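Local coordinates for AP endonuclease, family protein 2 (Mycobacterium smegmatis, PDB 5TNV) that binds a magnesium ion in a xylose isomerase-like TIM barrel and may act as an endonuclease, at residues S248-F260 with S269-Y281. Sequence-based numbering, arbitrary orientation.
Sequences SNFWHIKNYSRDF and SAPLPLKYGYVNY
Tyr256 and Pro271 face each other as an antiparallel, non-hydrogen-bonded pair, their CA atoms 4.3 Å apart, where the strand at 255-260 runs back along the irregular strand 269-272 at 155°. The pairing is loose: Ser257 N donates to Ala270 O and Leu272 N to Asn255 O, the latter at 3.2 Å. A water bridges Asn255 N to Leu272 O. Beyond Leu272 the chain turns back against 255-257, and Tyr278 N donates to Tyr256 O at 2.8 Å.

Asn255 suits its place facing the turn at 273-279 because its amide both gives and accepts. ND2 donates to Leu274 O (2.9 Å), which lies in the amide plane, and to Val279 O (3.0 Å), while a lone pair of OD1 receives Val279 N. Three bonds thus fix the rotation of this buried amide, and Gly277, without a side chain, packs its CA 3.5 Å from Asn255 CG.

Tyr281 brings both ring and hydroxyl: OH donates to Lys254 O at 2.8 Å, Ile253 CG1 lies over one face and Val279 CG1 over the other, and Trp251 CZ2 meets the edge. With CG1 anti to the backbone N (chi1 -176°), Ile253 sends that branch onto the ring. Arg258 rests its aliphatic CB and CD on the Tyr278 ring, leaving its guanidinium to bind Leu230 O and Arg232 O.

The hairpin grows out of the end of a barrel strand, next to His252, which binds magnesium with Glu193 and Asp223; Lys254 forms salt bridges to Asp223 and Glu300, so the hairpin base lies beside the metal site of this xylose isomerase-like TIM barrel.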
loop_
_atom_site.group_PDB
_atom_site.type_symbol
_atom_site.label_atom_id
_atom_site.label_comp_id
_atom_site.label_asym_id
_atom_site.label_seq_id
_atom_site.Cartn_x
_atom_site.Cartn_y
_atom_site.Cartn_z
ATOM N N SER A 248 -6.471 25.766 12.339
ATOM C CA SER A 248 -5.185 25.104 12.195
ATOM C C SER A 248 -4.096 26.001 11.613
ATOM O O SER A 248 -4.294 26.665 10.593
ATOM C CB SER A 248 -5.376 23.844 11.345
ATOM O OG SER A 248 -6.197 22.903 11.990
ATOM N N ASN A 249 -2.920 25.911 12.227
ATOM C CA ASN A 249 -1.755 26.727 11.784
ATOM C C ASN A 249 -0.538 25.871 11.422
ATOM O O ASN A 249 0.507 26.435 11.108
ATOM C CB ASN A 249 -1.412 27.809 12.793
ATOM C CG ASN A 249 -0.922 27.223 14.113
ATOM O OD1 ASN A 249 -1.046 26.039 14.395
ATOM N ND2 ASN A 249 -0.424 28.085 14.987
ATOM N N PHE A 250 -0.649 24.560 11.472
ATOM C CA PHE A 250 0.460 23.617 11.269
ATOM C C PHE A 250 -0.188 22.258 11.052
ATOM O O PHE A 250 -1.311 22.059 11.491
ATOM C CB PHE A 250 1.333 23.613 12.525
ATOM C CG PHE A 250 2.521 22.669 12.494
ATOM C CD1 PHE A 250 3.421 22.676 11.442
ATOM C CD2 PHE A 250 2.756 21.795 13.561
ATOM C CE1 PHE A 250 4.515 21.857 11.419
ATOM C CE2 PHE A 250 3.870 20.966 13.544
ATOM C CZ PHE A 250 4.765 21.008 12.502
ATOM N N TRP A 251 0.524 21.319 10.434
ATOM C CA TRP A 251 -0.148 20.057 10.093
ATOM C C TRP A 251 0.866 18.896 10.022
ATOM O O TRP A 251 1.575 18.757 9.050
ATOM C CB TRP A 251 -0.888 20.243 8.773
ATOM C CG TRP A 251 -1.966 19.226 8.486
ATOM C CD1 TRP A 251 -2.330 18.077 9.150
ATOM C CD2 TRP A 251 -2.875 19.343 7.369
ATOM N NE1 TRP A 251 -3.389 17.485 8.500
ATOM C CE2 TRP A 251 -3.744 18.236 7.418
ATOM C CE3 TRP A 251 -2.992 20.284 6.372
ATOM C CZ2 TRP A 251 -4.742 18.076 6.461
ATOM C CZ3 TRP A 251 -3.988 20.133 5.400
ATOM C CH2 TRP A 251 -4.844 19.023 5.459
ATOM N N HIS A 252 0.840 18.057 11.055
ATOM C CA HIS A 252 1.396 16.702 11.002
ATOM C C HIS A 252 0.410 15.874 10.162
ATOM O O HIS A 252 -0.756 15.749 10.551
ATOM C CB HIS A 252 1.514 16.073 12.376
ATOM C CG HIS A 252 2.614 16.528 13.252
ATOM N ND1 HIS A 252 2.887 15.865 14.426
ATOM C CD2 HIS A 252 3.467 17.587 13.115
ATOM C CE1 HIS A 252 3.908 16.521 14.952
ATOM N NE2 HIS A 252 4.303 17.541 14.220
ATOM N N ILE A 253 0.888 15.347 9.062
ATOM C CA ILE A 253 -0.027 14.785 8.044
ATOM C C ILE A 253 0.408 13.348 7.740
ATOM O O ILE A 253 1.463 13.123 7.155
ATOM C CB ILE A 253 -0.078 15.721 6.823
ATOM C CG1 ILE A 253 -1.105 15.220 5.794
ATOM C CG2 ILE A 253 1.267 15.993 6.188
ATOM C CD1 ILE A 253 -1.465 16.241 4.726
ATOM N N LYS A 254 -0.445 12.404 8.119
ATOM C CA LYS A 254 -0.175 10.970 7.928
ATOM C C LYS A 254 -1.501 10.252 7.731
ATOM O O LYS A 254 -2.582 10.754 8.060
ATOM C CB LYS A 254 0.641 10.376 9.076
ATOM C CG LYS A 254 -0.003 10.408 10.438
ATOM C CD LYS A 254 0.792 9.610 11.465
ATOM C CE LYS A 254 0.289 9.723 12.908
ATOM N NZ LYS A 254 0.577 11.064 13.473
ATOM N N ASN A 255 -1.403 9.000 7.243
ATOM C CA ASN A 255 -2.583 8.221 6.928
ATOM C C ASN A 255 -2.440 6.762 7.396
ATOM O O ASN A 255 -1.342 6.252 7.637
ATOM C CB ASN A 255 -2.910 8.281 5.431
ATOM C CG ASN A 255 -4.375 8.255 5.058
ATOM O OD1 ASN A 255 -5.249 8.031 5.933
ATOM N ND2 ASN A 255 -4.678 8.481 3.806
ATOM N N TYR A 256 -3.584 6.110 7.463
ATOM C CA TYR A 256 -3.738 4.722 7.865
ATOM C C TYR A 256 -4.864 4.108 7.066
ATOM O O TYR A 256 -5.873 4.806 6.848
ATOM C CB TYR A 256 -4.139 4.572 9.341
ATOM C CG TYR A 256 -3.108 5.074 10.294
ATOM C CD1 TYR A 256 -2.973 6.418 10.614
ATOM C CD2 TYR A 256 -2.217 4.186 10.916
ATOM C CE1 TYR A 256 -2.021 6.876 11.478
ATOM C CE2 TYR A 256 -1.250 4.624 11.802
ATOM C CZ TYR A 256 -1.136 5.997 12.089
ATOM O OH TYR A 256 -0.219 6.488 12.975
ATOM N N SER A 257 -4.775 2.840 6.643
ATOM C CA SER A 257 -6.015 2.134 6.339
ATOM C C SER A 257 -6.853 2.090 7.622
ATOM O O SER A 257 -6.304 2.106 8.730
ATOM C CB SER A 257 -5.741 0.732 5.833
ATOM O OG SER A 257 -5.033 -0.016 6.799
ATOM N N ARG A 258 -8.168 1.953 7.444
ATOM C CA ARG A 258 -9.085 1.815 8.581
ATOM C C ARG A 258 -10.155 0.815 8.159
ATOM O O ARG A 258 -10.700 0.940 7.048
ATOM C CB ARG A 258 -9.715 3.144 8.950
ATOM C CG ARG A 258 -10.721 3.098 10.093
ATOM C CD ARG A 258 -11.186 4.487 10.507
ATOM N NE ARG A 258 -12.222 4.458 11.527
ATOM C CZ ARG A 258 -12.023 4.193 12.823
ATOM N NH1 ARG A 258 -10.803 4.014 13.291
ATOM N NH2 ARG A 258 -13.084 4.119 13.612
ATOM N N ASP A 259 -10.458 -0.160 8.978
ATOM C CA ASP A 259 -11.469 -1.129 8.654
ATOM C C ASP A 259 -12.172 -1.572 9.942
ATOM O O ASP A 259 -11.670 -1.427 11.066
ATOM C CB ASP A 259 -10.931 -2.372 7.944
ATOM C CG ASP A 259 -11.981 -3.077 7.075
ATOM O OD1 ASP A 259 -12.860 -2.366 6.554
ATOM O OD2 ASP A 259 -11.905 -4.308 6.928
ATOM N N PHE A 260 -13.339 -2.179 9.747
ATOM C CA PHE A 260 -14.154 -2.669 10.862
ATOM C C PHE A 260 -14.984 -3.835 10.326
ATOM O O PHE A 260 -15.430 -3.801 9.168
ATOM C CB PHE A 260 -15.048 -1.560 11.379
ATOM C CG PHE A 260 -16.030 -1.914 12.455
ATOM C CD1 PHE A 260 -15.605 -2.212 13.746
ATOM C CD2 PHE A 260 -17.392 -1.960 12.180
ATOM C CE1 PHE A 260 -16.507 -2.517 14.754
ATOM C CE2 PHE A 260 -18.314 -2.290 13.163
ATOM C CZ PHE A 260 -17.867 -2.561 14.454
ATOM N N SER A 269 -6.241 -1.225 11.558
ATOM C CA SER A 269 -5.613 -0.092 10.846
ATOM C C SER A 269 -4.159 -0.427 10.577
ATOM O O SER A 269 -3.552 -1.222 11.304
ATOM C CB SER A 269 -5.731 1.215 11.634
ATOM O OG SER A 269 -4.955 1.145 12.818
ATOM N N ALA A 270 -3.611 0.184 9.545
ATOM C CA ALA A 270 -2.207 0.002 9.176
ATOM C C ALA A 270 -1.645 1.309 8.664
ATOM O O ALA A 270 -2.277 1.970 7.822
ATOM C CB ALA A 270 -1.999 -1.065 8.119
ATOM N N PRO A 271 -0.441 1.718 9.097
ATOM C CA PRO A 271 0.146 2.937 8.520
ATOM C C PRO A 271 0.394 2.740 7.041
ATOM O O PRO A 271 0.935 1.726 6.623
ATOM C CB PRO A 271 1.443 3.116 9.304
ATOM C CG PRO A 271 1.654 1.941 10.102
ATOM C CD PRO A 271 0.430 1.094 10.092
ATOM N N LEU A 272 0.023 3.746 6.237
ATOM C CA LEU A 272 0.206 3.701 4.809
ATOM C C LEU A 272 0.523 5.097 4.285
ATOM O O LEU A 272 0.170 6.090 4.948
ATOM C CB LEU A 272 -1.064 3.232 4.081
ATOM C CG LEU A 272 -1.417 1.746 4.220
ATOM C CD1 LEU A 272 -2.776 1.500 3.583
ATOM C CD2 LEU A 272 -0.357 0.865 3.592
ATOM N N PRO A 273 1.132 5.200 3.091
ATOM C CA PRO A 273 1.235 6.504 2.418
ATOM C C PRO A 273 -0.083 7.265 2.405
ATOM O O PRO A 273 -1.175 6.687 2.367
ATOM C CB PRO A 273 1.662 6.124 1.008
ATOM C CG PRO A 273 2.455 4.834 1.201
ATOM C CD PRO A 273 1.734 4.128 2.309
ATOM N N LEU A 274 0.038 8.596 2.376
ATOM C CA LEU A 274 -1.124 9.450 2.240
ATOM C C LEU A 274 -2.074 8.980 1.129
ATOM O O LEU A 274 -3.296 8.972 1.338
ATOM C CB LEU A 274 -0.768 10.915 1.974
ATOM C CG LEU A 274 0.065 11.623 3.050
ATOM C CD1 LEU A 274 0.296 13.072 2.653
ATOM C CD2 LEU A 274 -0.549 11.521 4.430
ATOM N N LYS A 275 -1.537 8.621 -0.030
ATOM C CA LYS A 275 -2.363 8.271 -1.176
ATOM C C LYS A 275 -3.251 7.041 -0.959
ATOM O O LYS A 275 -4.212 6.868 -1.677
ATOM C CB LYS A 275 -1.455 8.040 -2.401
ATOM C CG LYS A 275 -2.211 7.972 -3.750
ATOM C CD LYS A 275 -1.285 7.835 -4.930
ATOM C CE LYS A 275 -0.411 8.997 -5.169
ATOM N NZ LYS A 275 0.436 8.877 -6.363
ATOM N N TYR A 276 -2.856 6.155 -0.030
ATOM C CA TYR A 276 -3.460 4.813 0.064
ATOM C C TYR A 276 -4.316 4.586 1.271
ATOM O O TYR A 276 -4.970 3.530 1.344
ATOM C CB TYR A 276 -2.372 3.719 0.001
ATOM C CG TYR A 276 -1.442 3.784 -1.159
ATOM C CD1 TYR A 276 -1.822 4.282 -2.416
ATOM C CD2 TYR A 276 -0.144 3.356 -1.005
ATOM C CE1 TYR A 276 -0.927 4.333 -3.470
ATOM C CE2 TYR A 276 0.762 3.436 -2.050
ATOM C CZ TYR A 276 0.382 3.914 -3.284
ATOM O OH TYR A 276 1.313 3.967 -4.272
ATOM N N GLY A 277 -4.321 5.474 2.265
ATOM C CA GLY A 277 -5.063 5.251 3.474
ATOM C C GLY A 277 -6.500 5.736 3.427
ATOM O O GLY A 277 -7.006 6.103 2.353
ATOM N N TYR A 278 -7.158 5.703 4.553
ATOM C CA TYR A 278 -8.619 5.969 4.645
ATOM C C TYR A 278 -8.958 7.432 4.374
ATOM O O TYR A 278 -9.998 7.733 3.762
ATOM C CB TYR A 278 -9.107 5.537 6.019
ATOM C CG TYR A 278 -10.617 5.542 6.158
ATOM C CD1 TYR A 278 -11.370 4.584 5.526
ATOM C CD2 TYR A 278 -11.284 6.479 6.946
ATOM C CE1 TYR A 278 -12.766 4.585 5.654
ATOM C CE2 TYR A 278 -12.644 6.479 7.079
ATOM C CZ TYR A 278 -13.401 5.518 6.419
ATOM O OH TYR A 278 -14.775 5.567 6.585
ATOM N N VAL A 279 -8.147 8.373 4.851
ATOM C CA VAL A 279 -8.386 9.781 4.560
ATOM C C VAL A 279 -8.134 10.034 3.078
ATOM O O VAL A 279 -7.162 9.475 2.535
ATOM C CB VAL A 279 -7.445 10.670 5.392
ATOM C CG1 VAL A 279 -7.762 12.166 5.133
ATOM C CG2 VAL A 279 -7.517 10.372 6.877
ATOM N N ASN A 280 -8.960 10.861 2.441
ATOM C CA ASN A 280 -8.697 11.366 1.098
ATOM C C ASN A 280 -7.963 12.690 1.228
ATOM O O ASN A 280 -8.592 13.750 1.364
ATOM C CB ASN A 280 -9.974 11.511 0.295
ATOM C CG ASN A 280 -9.660 11.920 -1.143
ATOM O OD1 ASN A 280 -8.608 12.489 -1.452
ATOM N ND2 ASN A 280 -10.605 11.679 -2.063
ATOM N N TYR A 281 -6.623 12.647 1.238
ATOM C CA TYR A 281 -5.880 13.884 1.456
ATOM C C TYR A 281 -5.868 14.791 0.235
ATOM O O TYR A 281 -5.500 15.988 0.391
ATOM C CB TYR A 281 -4.465 13.587 1.955
ATOM C CG TYR A 281 -4.424 13.354 3.463
ATOM C CD1 TYR A 281 -4.616 14.425 4.339
ATOM C CD2 TYR A 281 -4.205 12.115 4.014
ATOM C CE1 TYR A 281 -4.571 14.258 5.694
ATOM C CE2 TYR A 281 -4.160 11.925 5.392
ATOM C CZ TYR A 281 -4.341 13.001 6.226
ATOM O OH TYR A 281 -4.297 12.877 7.607
HETATM O O HOH W 1 1.290 8.356 6.060
#